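Local coordinates for Ycf54 protein (Thermosynechococcus elongatus, PDB 3HZE) that is of unassigned function but probably assists the oxidative cyclase step of chlorophyll biosynthesis, as its cyanobacterial relatives do, at residues 5-11 / 64-70; 48-54 / 91-97. One frame throughout, in Å; residues are numbered along the deposited sequence.

Interaction 1: 5-11 / 64-70; sequences YYILASK and PAAAIIS
Ile7 and Ile68 illustrate how an antiparallel pair of strands aligns its side chains: they lie side by side and point the same way, Ile7 CG1 resting 3.6 Å from Ile68 CB and the two CD1 methyls meeting at 3.9 Å. Ile7 reaches this position with CG1 between its backbone N and carbonyl carbon (chi1 52°), which turns the longer branch toward its partner. On the opposite face of the sheet Leu8 places CG anti to its backbone N (chi1 175°), which carries CD1 over to the alanines of the other strand, 3.5 Å from Ala66 O and 4.0 Å from Ala65 CB, with Ala67 CB also beside it. Small alanines thus receive a large leucine, while Tyr6 touches Ile69 only through CB. Three reciprocal pairs of backbone bonds, Tyr5 with Ser70, Ile7 with Ile68 and Ala9 with Ala66, fix the register. Beyond them Lys11 N donates to Pro64 O at 3.0 Å, and the bent lysine chain crosses the proline ring, CE 4.0 Å from Pro64 CG. Both strands are central in the sheet, between 40-44 and 87-92; helices 73-83 and 13-16 pack on the Ile7 and Ile68 face, and Leu49 and Phe54 on the Leu8 and Tyr6 face.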
ATOM      1  N   TYR A   5       4.690  -6.495  -2.069  1.00 12.83           N
ATOM      2  CA  TYR A   5       3.446  -6.550  -2.830  1.00 13.11           C
ATOM      3  C   TYR A   5       2.633  -5.334  -2.408  1.00 13.13           C
ATOM      4  O   TYR A   5       2.758  -4.866  -1.272  1.00 11.98           O
ATOM      5  CB  TYR A   5       2.693  -7.839  -2.502  1.00 12.43           C
ATOM      6  CG  TYR A   5       3.520  -9.077  -2.750  1.00 16.79           C
ATOM      7  CD1 TYR A   5       3.600  -9.643  -4.021  1.00 17.29           C
ATOM      8  CD2 TYR A   5       4.265  -9.657  -1.724  1.00 16.53           C
ATOM      9  CE1 TYR A   5       4.405 -10.761  -4.266  1.00 19.62           C
ATOM     10  CE2 TYR A   5       5.078 -10.773  -1.956  1.00 18.88           C
ATOM     11  CZ  TYR A   5       5.142 -11.319  -3.231  1.00 20.05           C
ATOM     12  OH  TYR A   5       5.942 -12.419  -3.467  1.00 20.74           O
ATOM     13  N   TYR A   6       1.794  -4.814  -3.295  1.00 11.86           N
ATOM     14  CA  TYR A   6       1.040  -3.624  -2.923  1.00 13.20           C
ATOM     15  C   TYR A   6      -0.242  -3.409  -3.697  1.00 12.62           C
ATOM     16  O   TYR A   6      -0.404  -3.911  -4.807  1.00 13.66           O
ATOM     17  CB  TYR A   6       1.922  -2.390  -3.135  1.00 13.26           C
ATOM     18  CG  TYR A   6       2.205  -2.126  -4.606  1.00 16.61           C
ATOM     19  CD1 TYR A   6       1.274  -1.472  -5.412  1.00 14.73           C
ATOM     20  CD2 TYR A   6       3.374  -2.596  -5.204  1.00 16.78           C
ATOM     21  CE1 TYR A   6       1.503  -1.299  -6.788  1.00 16.69           C
ATOM     22  CE2 TYR A   6       3.611  -2.428  -6.568  1.00 17.78           C
ATOM     23  CZ  TYR A   6       2.671  -1.781  -7.352  1.00 17.55           C
ATOM     24  OH  TYR A   6       2.910  -1.624  -8.697  1.00 16.74           O
ATOM     25  N   ILE A   7      -1.160  -2.660  -3.096  1.00 13.98           N
ATOM     26  CA  ILE A   7      -2.369  -2.269  -3.792  1.00 15.28           C
ATOM     27  C   ILE A   7      -2.205  -0.747  -3.853  1.00 15.75           C
ATOM     28  O   ILE A   7      -1.639  -0.140  -2.941  1.00 14.79           O
ATOM     29  CB  ILE A   7      -3.677  -2.614  -3.045  1.00 18.76           C
ATOM     30  CG1 ILE A   7      -3.638  -2.081  -1.616  1.00 20.80           C
ATOM     31  CG2 ILE A   7      -3.934  -4.114  -3.123  1.00 20.84           C
ATOM     32  CD1 ILE A   7      -5.016  -1.958  -0.982  1.00 24.09           C
ATOM     33  N   LEU A   8      -2.665  -0.140  -4.934  1.00 13.86           N
ATOM     34  CA  LEU A   8      -2.554   1.301  -5.089  1.00 13.95           C
ATOM     35  C   LEU A   8      -3.924   1.885  -5.405  1.00 12.10           C
ATOM     36  O   LEU A   8      -4.653   1.336  -6.217  1.00 13.41           O
ATOM     37  CB  LEU A   8      -1.578   1.619  -6.229  1.00 12.93           C
ATOM     38  CG  LEU A   8      -1.391   3.073  -6.662  1.00 15.20           C
ATOM     39  CD1 LEU A   8      -0.683   3.861  -5.558  1.00 13.21           C
ATOM     40  CD2 LEU A   8      -0.564   3.098  -7.955  1.00 15.38           C
ATOM     41  N   ALA A   9      -4.283   2.986  -4.751  1.00 13.96           N
ATOM     42  CA  ALA A   9      -5.572   3.627  -5.012  1.00 13.62           C
ATOM     43  C   ALA A   9      -5.530   5.094  -4.619  1.00 14.34           C
ATOM     44  O   ALA A   9      -4.642   5.528  -3.874  1.00 13.04           O
ATOM     45  CB  ALA A   9      -6.681   2.917  -4.237  1.00 14.02           C
ATOM     46  N   SER A  10      -6.508   5.855  -5.099  1.00 13.15           N
ATOM     47  CA  SER A  10      -6.574   7.273  -4.776  1.00 13.13           C
ATOM     48  C   SER A  10      -6.926   7.399  -3.298  1.00 13.42           C
ATOM     49  O   SER A  10      -7.584   6.521  -2.732  1.00 11.65           O
ATOM     50  CB  SER A  10      -7.652   7.959  -5.624  1.00 13.31           C
ATOM     51  OG  SER A  10      -8.941   7.483  -5.280  1.00 13.69           O
ATOM     52  N   LYS A  11      -6.480   8.480  -2.669  1.00 12.96           N
ATOM     53  CA  LYS A  11      -6.781   8.693  -1.266  1.00 15.69           C
ATOM     54  C   LYS A  11      -8.285   8.911  -1.151  1.00 16.14           C
ATOM     55  O   LYS A  11      -8.906   8.593  -0.132  1.00 16.44           O
ATOM     56  CB  LYS A  11      -6.019   9.912  -0.731  1.00 16.73           C
ATOM     57  CG  LYS A  11      -4.529   9.863  -1.040  1.00 20.92           C
ATOM     58  CD  LYS A  11      -3.661  10.319   0.129  1.00 23.76           C
ATOM     59  CE  LYS A  11      -3.950  11.744   0.545  1.00 28.38           C
ATOM     60  NZ  LYS A  11      -2.982  12.222   1.577  1.00 32.00           N
ATOM     61  N   PRO A  64      -4.217  12.765  -5.372  1.00 21.21           N
ATOM     62  CA  PRO A  64      -3.124  12.056  -4.704  1.00 19.46           C
ATOM     63  C   PRO A  64      -3.508  10.606  -4.421  1.00 18.35           C
ATOM     64  O   PRO A  64      -4.683  10.290  -4.226  1.00 17.83           O
ATOM     65  CB  PRO A  64      -2.928  12.859  -3.428  1.00 20.14           C
ATOM     66  CG  PRO A  64      -4.319  13.315  -3.125  1.00 19.14           C
ATOM     67  CD  PRO A  64      -4.789  13.784  -4.476  1.00 20.58           C
ATOM     68  N   ALA A  65      -2.517   9.726  -4.396  1.00 15.92           N
ATOM     69  CA  ALA A  65      -2.782   8.317  -4.156  1.00 15.20           C
ATOM     70  C   ALA A  65      -2.063   7.799  -2.923  1.00 15.00           C
ATOM     71  O   ALA A  65      -1.275   8.509  -2.295  1.00 14.20           O
ATOM     72  CB  ALA A  65      -2.370   7.508  -5.369  1.00 16.41           C
ATOM     73  N   ALA A  66      -2.355   6.555  -2.576  1.00 13.01           N
ATOM     74  CA  ALA A  66      -1.724   5.924  -1.436  1.00 11.69           C
ATOM     75  C   ALA A  66      -1.584   4.442  -1.739  1.00 11.40           C
ATOM     76  O   ALA A  66      -2.387   3.869  -2.474  1.00 11.64           O
ATOM     77  CB  ALA A  66      -2.561   6.122  -0.181  1.00 11.01           C
ATOM     78  N   ALA A  67      -0.558   3.824  -1.174  1.00  8.50           N
ATOM     79  CA  ALA A  67      -0.350   2.410  -1.380  1.00 10.16           C
ATOM     80  C   ALA A  67      -0.361   1.684  -0.051  1.00  8.71           C
ATOM     81  O   ALA A  67      -0.043   2.262   0.984  1.00  9.08           O
ATOM     82  CB  ALA A  67       0.991   2.173  -2.074  1.00 11.11           C
ATOM     83  N   ILE A  68      -0.774   0.424  -0.079  1.00  9.30           N
ATOM     84  CA  ILE A  68      -0.708  -0.401   1.118  1.00  9.28           C
ATOM     85  C   ILE A  68       0.318  -1.421   0.652  1.00  9.24           C
ATOM     86  O   ILE A  68       0.092  -2.121  -0.333  1.00  9.48           O
ATOM     87  CB  ILE A  68      -2.036  -1.095   1.457  1.00  9.48           C
ATOM     88  CG1 ILE A  68      -3.012  -0.090   2.076  1.00 12.28           C
ATOM     89  CG2 ILE A  68      -1.791  -2.210   2.474  1.00 11.01           C
ATOM     90  CD1 ILE A  68      -3.553   0.943   1.124  1.00 15.97           C
ATOM     91  N   ILE A  69       1.459  -1.468   1.329  1.00  9.88           N
ATOM     92  CA  ILE A  69       2.534  -2.369   0.951  1.00 10.88           C
ATOM     93  C   ILE A  69       2.761  -3.437   2.011  1.00 10.92           C
ATOM     94  O   ILE A  69       2.642  -3.165   3.207  1.00 11.11           O
ATOM     95  CB  ILE A  69       3.831  -1.559   0.729  1.00 13.71           C
ATOM     96  CG1 ILE A  69       3.556  -0.431  -0.271  1.00 13.56           C
ATOM     97  CG2 ILE A  69       4.945  -2.464   0.207  1.00 14.93           C
ATOM     98  CD1 ILE A  69       4.714   0.534  -0.450  1.00 17.52           C
ATOM     99  N   SER A  70       3.087  -4.651   1.571  1.00 11.74           N
ATOM    100  CA  SER A  70       3.322  -5.751   2.499  1.00 12.39           C
ATOM    101  C   SER A  70       4.196  -6.839   1.892  1.00 13.17           C
ATOM    102  O   SER A  70       4.190  -7.051   0.679  1.00 14.15           O
ATOM    103  CB  SER A  70       1.988  -6.373   2.931  1.00 13.51           C
ATOM    104  OG  SER A  70       2.202  -7.474   3.808  1.00 13.40           O
TER

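Interaction 2: 48-54 / 91-97; sequences FLEQPQF and FTSEEVP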
ATOM      1  N   PHE A  48       7.864   5.142  -4.748  1.00 16.03           N
ATOM      2  CA  PHE A  48       8.101   4.198  -5.837  1.00 17.09           C
ATOM      3  C   PHE A  48       7.271   4.484  -7.086  1.00 17.54           C
ATOM      4  O   PHE A  48       7.723   4.257  -8.207  1.00 16.97           O
ATOM      5  CB  PHE A  48       7.886   2.749  -5.353  1.00 17.06           C
ATOM      6  CG  PHE A  48       6.435   2.319  -5.261  1.00 16.71           C
ATOM      7  CD1 PHE A  48       5.730   1.928  -6.401  1.00 16.95           C
ATOM      8  CD2 PHE A  48       5.785   2.275  -4.025  1.00 15.15           C
ATOM      9  CE1 PHE A  48       4.399   1.496  -6.310  1.00 17.66           C
ATOM     10  CE2 PHE A  48       4.452   1.847  -3.923  1.00 14.38           C
ATOM     11  CZ  PHE A  48       3.759   1.455  -5.068  1.00 17.70           C
ATOM     12  N   LEU A  49       6.064   4.997  -6.891  1.00 17.96           N
ATOM     13  CA  LEU A  49       5.170   5.285  -8.002  1.00 18.29           C
ATOM     14  C   LEU A  49       5.734   6.291  -9.010  1.00 20.05           C
ATOM     15  O   LEU A  49       5.227   6.408 -10.128  1.00 19.37           O
ATOM     16  CB  LEU A  49       3.832   5.783  -7.461  1.00 15.77           C
ATOM     17  CG  LEU A  49       2.708   6.072  -8.459  1.00 15.51           C
ATOM     18  CD1 LEU A  49       2.382   4.819  -9.267  1.00 13.91           C
ATOM     19  CD2 LEU A  49       1.482   6.556  -7.679  1.00 13.00           C
ATOM     20  N   GLU A  50       6.787   7.006  -8.623  1.00 21.45           N
ATOM     21  CA  GLU A  50       7.399   7.999  -9.508  1.00 24.86           C
ATOM     22  C   GLU A  50       8.499   7.410 -10.385  1.00 25.14           C
ATOM     23  O   GLU A  50       8.978   8.066 -11.307  1.00 26.65           O
ATOM     24  CB  GLU A  50       7.972   9.167  -8.693  1.00 24.91           C
ATOM     25  CG  GLU A  50       6.951   9.894  -7.832  1.00 28.97           C
ATOM     26  CD  GLU A  50       5.740  10.361  -8.623  1.00 31.39           C
ATOM     27  OE1 GLU A  50       5.911  11.161  -9.567  1.00 33.63           O
ATOM     28  OE2 GLU A  50       4.611   9.928  -8.302  1.00 33.82           O
ATOM     29  N   GLN A  51       8.906   6.181 -10.093  1.00 25.98           N
ATOM     30  CA  GLN A  51       9.949   5.528 -10.875  1.00 26.35           C
ATOM     31  C   GLN A  51       9.391   5.110 -12.235  1.00 26.98           C
ATOM     32  O   GLN A  51       8.196   4.840 -12.374  1.00 25.98           O
ATOM     33  CB  GLN A  51      10.497   4.302 -10.132  1.00 25.82           C
ATOM     34  CG  GLN A  51      11.242   4.626  -8.842  1.00 27.77           C
ATOM     35  CD  GLN A  51      12.014   3.435  -8.296  1.00 28.42           C
ATOM     36  OE1 GLN A  51      12.497   3.461  -7.164  1.00 28.79           O
ATOM     37  NE2 GLN A  51      12.141   2.387  -9.106  1.00 29.43           N
ATOM     38  N   PRO A  52      10.257   5.051 -13.256  1.00 28.06           N
ATOM     39  CA  PRO A  52       9.874   4.673 -14.618  1.00 28.79           C
ATOM     40  C   PRO A  52       9.070   3.385 -14.762  1.00 28.39           C
ATOM     41  O   PRO A  52       8.086   3.346 -15.497  1.00 30.25           O
ATOM     42  CB  PRO A  52      11.217   4.603 -15.342  1.00 29.94           C
ATOM     43  CG  PRO A  52      12.009   5.676 -14.659  1.00 28.36           C
ATOM     44  CD  PRO A  52      11.686   5.417 -13.203  1.00 28.84           C
ATOM     45  N   GLN A  53       9.476   2.333 -14.062  1.00 28.28           N
ATOM     46  CA  GLN A  53       8.780   1.052 -14.161  1.00 28.71           C
ATOM     47  C   GLN A  53       7.319   1.071 -13.704  1.00 27.07           C
ATOM     48  O   GLN A  53       6.585   0.103 -13.912  1.00 26.25           O
ATOM     49  CB  GLN A  53       9.553  -0.031 -13.392  1.00 31.17           C
ATOM     50  CG  GLN A  53       9.962   0.347 -11.972  1.00 34.98           C
ATOM     51  CD  GLN A  53      11.399   0.855 -11.866  1.00 36.03           C
ATOM     52  OE1 GLN A  53      11.777   1.843 -12.499  1.00 34.20           O
ATOM     53  NE2 GLN A  53      12.204   0.172 -11.055  1.00 37.20           N
ATOM     54  N   PHE A  54       6.889   2.175 -13.103  1.00 26.22           N
ATOM     55  CA  PHE A  54       5.514   2.277 -12.622  1.00 25.04           C
ATOM     56  C   PHE A  54       4.727   3.355 -13.365  1.00 26.05           C
ATOM     57  O   PHE A  54       3.649   3.752 -12.931  1.00 26.15           O
ATOM     58  CB  PHE A  54       5.528   2.572 -11.121  1.00 23.84           C
ATOM     59  CG  PHE A  54       6.276   1.545 -10.315  1.00 21.28           C
ATOM     60  CD1 PHE A  54       5.733   0.284 -10.093  1.00 22.36           C
ATOM     61  CD2 PHE A  54       7.540   1.822  -9.811  1.00 22.49           C
ATOM     62  CE1 PHE A  54       6.442  -0.688  -9.379  1.00 23.08           C
ATOM     63  CE2 PHE A  54       8.259   0.859  -9.094  1.00 20.84           C
ATOM     64  CZ  PHE A  54       7.707  -0.398  -8.879  1.00 21.58           C
ATOM     65  N   PHE A  91       7.284  -5.328  -6.302  1.00 17.57           N
ATOM     66  CA  PHE A  91       8.611  -4.873  -6.686  1.00 18.41           C
ATOM     67  C   PHE A  91       9.627  -5.402  -5.693  1.00 19.03           C
ATOM     68  O   PHE A  91       9.262  -5.804  -4.584  1.00 19.05           O
ATOM     69  CB  PHE A  91       8.664  -3.341  -6.778  1.00 16.49           C
ATOM     70  CG  PHE A  91       8.364  -2.621  -5.488  1.00 18.20           C
ATOM     71  CD1 PHE A  91       9.312  -2.556  -4.471  1.00 17.12           C
ATOM     72  CD2 PHE A  91       7.145  -1.960  -5.312  1.00 18.34           C
ATOM     73  CE1 PHE A  91       9.060  -1.837  -3.294  1.00 16.16           C
ATOM     74  CE2 PHE A  91       6.881  -1.239  -4.143  1.00 17.95           C
ATOM     75  CZ  PHE A  91       7.842  -1.178  -3.134  1.00 18.15           C
ATOM     76  N   THR A  92      10.898  -5.419  -6.091  1.00 19.35           N
ATOM     77  CA  THR A  92      11.958  -5.919  -5.222  1.00 21.11           C
ATOM     78  C   THR A  92      12.772  -4.794  -4.612  1.00 20.61           C
ATOM     79  O   THR A  92      12.695  -3.648  -5.046  1.00 21.56           O
ATOM     80  CB  THR A  92      12.954  -6.811  -5.991  1.00 21.68           C
ATOM     81  OG1 THR A  92      13.630  -6.013  -6.971  1.00 21.87           O
ATOM     82  CG2 THR A  92      12.239  -7.963  -6.672  1.00 22.70           C
ATOM     83  N   SER A  93      13.567  -5.146  -3.609  1.00 22.14           N
ATOM     84  CA  SER A  93      14.434  -4.191  -2.929  1.00 24.16           C
ATOM     85  C   SER A  93      15.469  -3.639  -3.903  1.00 25.16           C
ATOM     86  O   SER A  93      15.928  -2.508  -3.757  1.00 24.47           O
ATOM     87  CB  SER A  93      15.160  -4.866  -1.762  1.00 22.87           C
ATOM     88  OG  SER A  93      14.239  -5.457  -0.862  1.00 27.79           O
ATOM     89  N   GLU A  94      15.848  -4.445  -4.892  1.00 27.27           N
ATOM     90  CA  GLU A  94      16.830  -3.994  -5.869  1.00 29.50           C
ATOM     91  C   GLU A  94      16.218  -3.033  -6.879  1.00 29.20           C
ATOM     92  O   GLU A  94      16.938  -2.299  -7.556  1.00 30.44           O
ATOM     93  CB  GLU A  94      17.480  -5.179  -6.603  1.00 32.52           C
ATOM     94  CG  GLU A  94      16.812  -6.536  -6.426  1.00 36.10           C
ATOM     95  CD  GLU A  94      16.933  -7.090  -5.014  1.00 38.55           C
ATOM     96  OE1 GLU A  94      18.030  -7.004  -4.419  1.00 39.09           O
ATOM     97  OE2 GLU A  94      15.928  -7.626  -4.504  1.00 38.44           O
ATOM     98  N   GLU A  95      14.889  -3.027  -6.972  1.00 27.24           N
ATOM     99  CA  GLU A  95      14.197  -2.133  -7.902  1.00 25.57           C
ATOM    100  C   GLU A  95      13.831  -0.790  -7.260  1.00 23.41           C
ATOM    101  O   GLU A  95      13.743   0.227  -7.944  1.00 23.49           O
ATOM    102  CB  GLU A  95      12.930  -2.806  -8.448  1.00 27.35           C
ATOM    103  CG  GLU A  95      13.192  -3.882  -9.496  1.00 30.67           C
ATOM    104  CD  GLU A  95      11.941  -4.655  -9.885  1.00 32.62           C
ATOM    105  OE1 GLU A  95      11.958  -5.327 -10.939  1.00 34.44           O
ATOM    106  OE2 GLU A  95      10.941  -4.607  -9.136  1.00 32.93           O
ATOM    107  N   VAL A  96      13.626  -0.794  -5.946  1.00 21.69           N
ATOM    108  CA  VAL A  96      13.261   0.415  -5.210  1.00 20.58           C
ATOM    109  C   VAL A  96      14.111   0.479  -3.942  1.00 21.56           C
ATOM    110  O   VAL A  96      13.939  -0.335  -3.040  1.00 21.63           O
ATOM    111  CB  VAL A  96      11.761   0.382  -4.818  1.00 19.34           C
ATOM    112  CG1 VAL A  96      11.361   1.683  -4.133  1.00 15.76           C
ATOM    113  CG2 VAL A  96      10.909   0.146  -6.054  1.00 15.58           C
ATOM    114  N   PRO A  97      15.027   1.462  -3.852  1.00 21.55           N
ATOM    115  CA  PRO A  97      15.929   1.656  -2.707  1.00 21.65           C
ATOM    116  C   PRO A  97      15.279   1.802  -1.331  1.00 21.45           C
ATOM    117  O   PRO A  97      15.741   1.210  -0.349  1.00 23.11           O
ATOM    118  CB  PRO A  97      16.727   2.893  -3.106  1.00 21.34           C
ATOM    119  CG  PRO A  97      15.756   3.664  -3.926  1.00 23.07           C
ATOM    120  CD  PRO A  97      15.135   2.592  -4.789  1.00 22.59           C
TER
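Phe91 touches both Phe48 and Phe54, which also pack on each other, and its side chain can be traced atom by atom as an example of one ring serving several neighbours. Its CB lies 3.7 Å from Phe54 CZ, at the edge of that ring and in its plane. CG and CD2 continue past the same CZ, CD2 at 3.9 Å. CE2 then comes to rest over the centre of the Phe48 ring, 3.7 Å from Phe48 CD2, and CZ stays beside that same CD2. Back along the other edge, CD1 lies 3.5 Å from Val96 CG2, a methyl of Phe91's own segment that sits over one face of the ring. The planes of Phe91 and Phe48 are inclined at 45°, those of Phe91 and Phe54 at 76°, both oblique. Phe48 CD1 in turn stands over the face of Phe54, so the three rings are in mutual contact.

Val96 adds to the apolar contact: its CG1 packs on Phe48 CB at 3.8 Å. Next to this apolar patch a hydrogen bond joins the segments. Gln51, extended beyond CG, sends NE2 to Glu95 O at 2.9 Å in a nearly straight bond (169°); the acceptor lies in the amide plane, whereas the donor is tilted from the carbonyl plane. Gln51 OE1 meanwhile lies against Val96 and Pro97. The acceptor belongs to a turn in which Thr92 O receives both Glu95 N and Val96 N, and Thr92 N donates to Glu95 OE2. The whole is an aromatic cluster, in which the loop between strand 40-44 and helix 55-60, which contains two short 3-10 segments, packs against the end of edge strand 87-92 and the turn that follows it.

The sheet pairing of interaction 1 and the aromatic cluster of interaction 2 have centres about 14 Å apart, yet their side chains touch. The side chains that leave strands 3-10 and 65-70 on the Tyr6 face are the floor on which the 48-54 loop rests: Leu8 CD2 meets Leu49 CD1 at 3.7 Å, and Ile69 CD1 meets Phe48 CE2 at 3.7 Å. Tyr6 joins both segments of interaction 2, its CE2 lying 3.8 Å from Phe91 CD2, while its hydroxyl passes Phe54 to bond Gln57 of helix 55-60. Strands 3-10 and 87-92 are also sheet neighbours, which links the two contacts through the backbone.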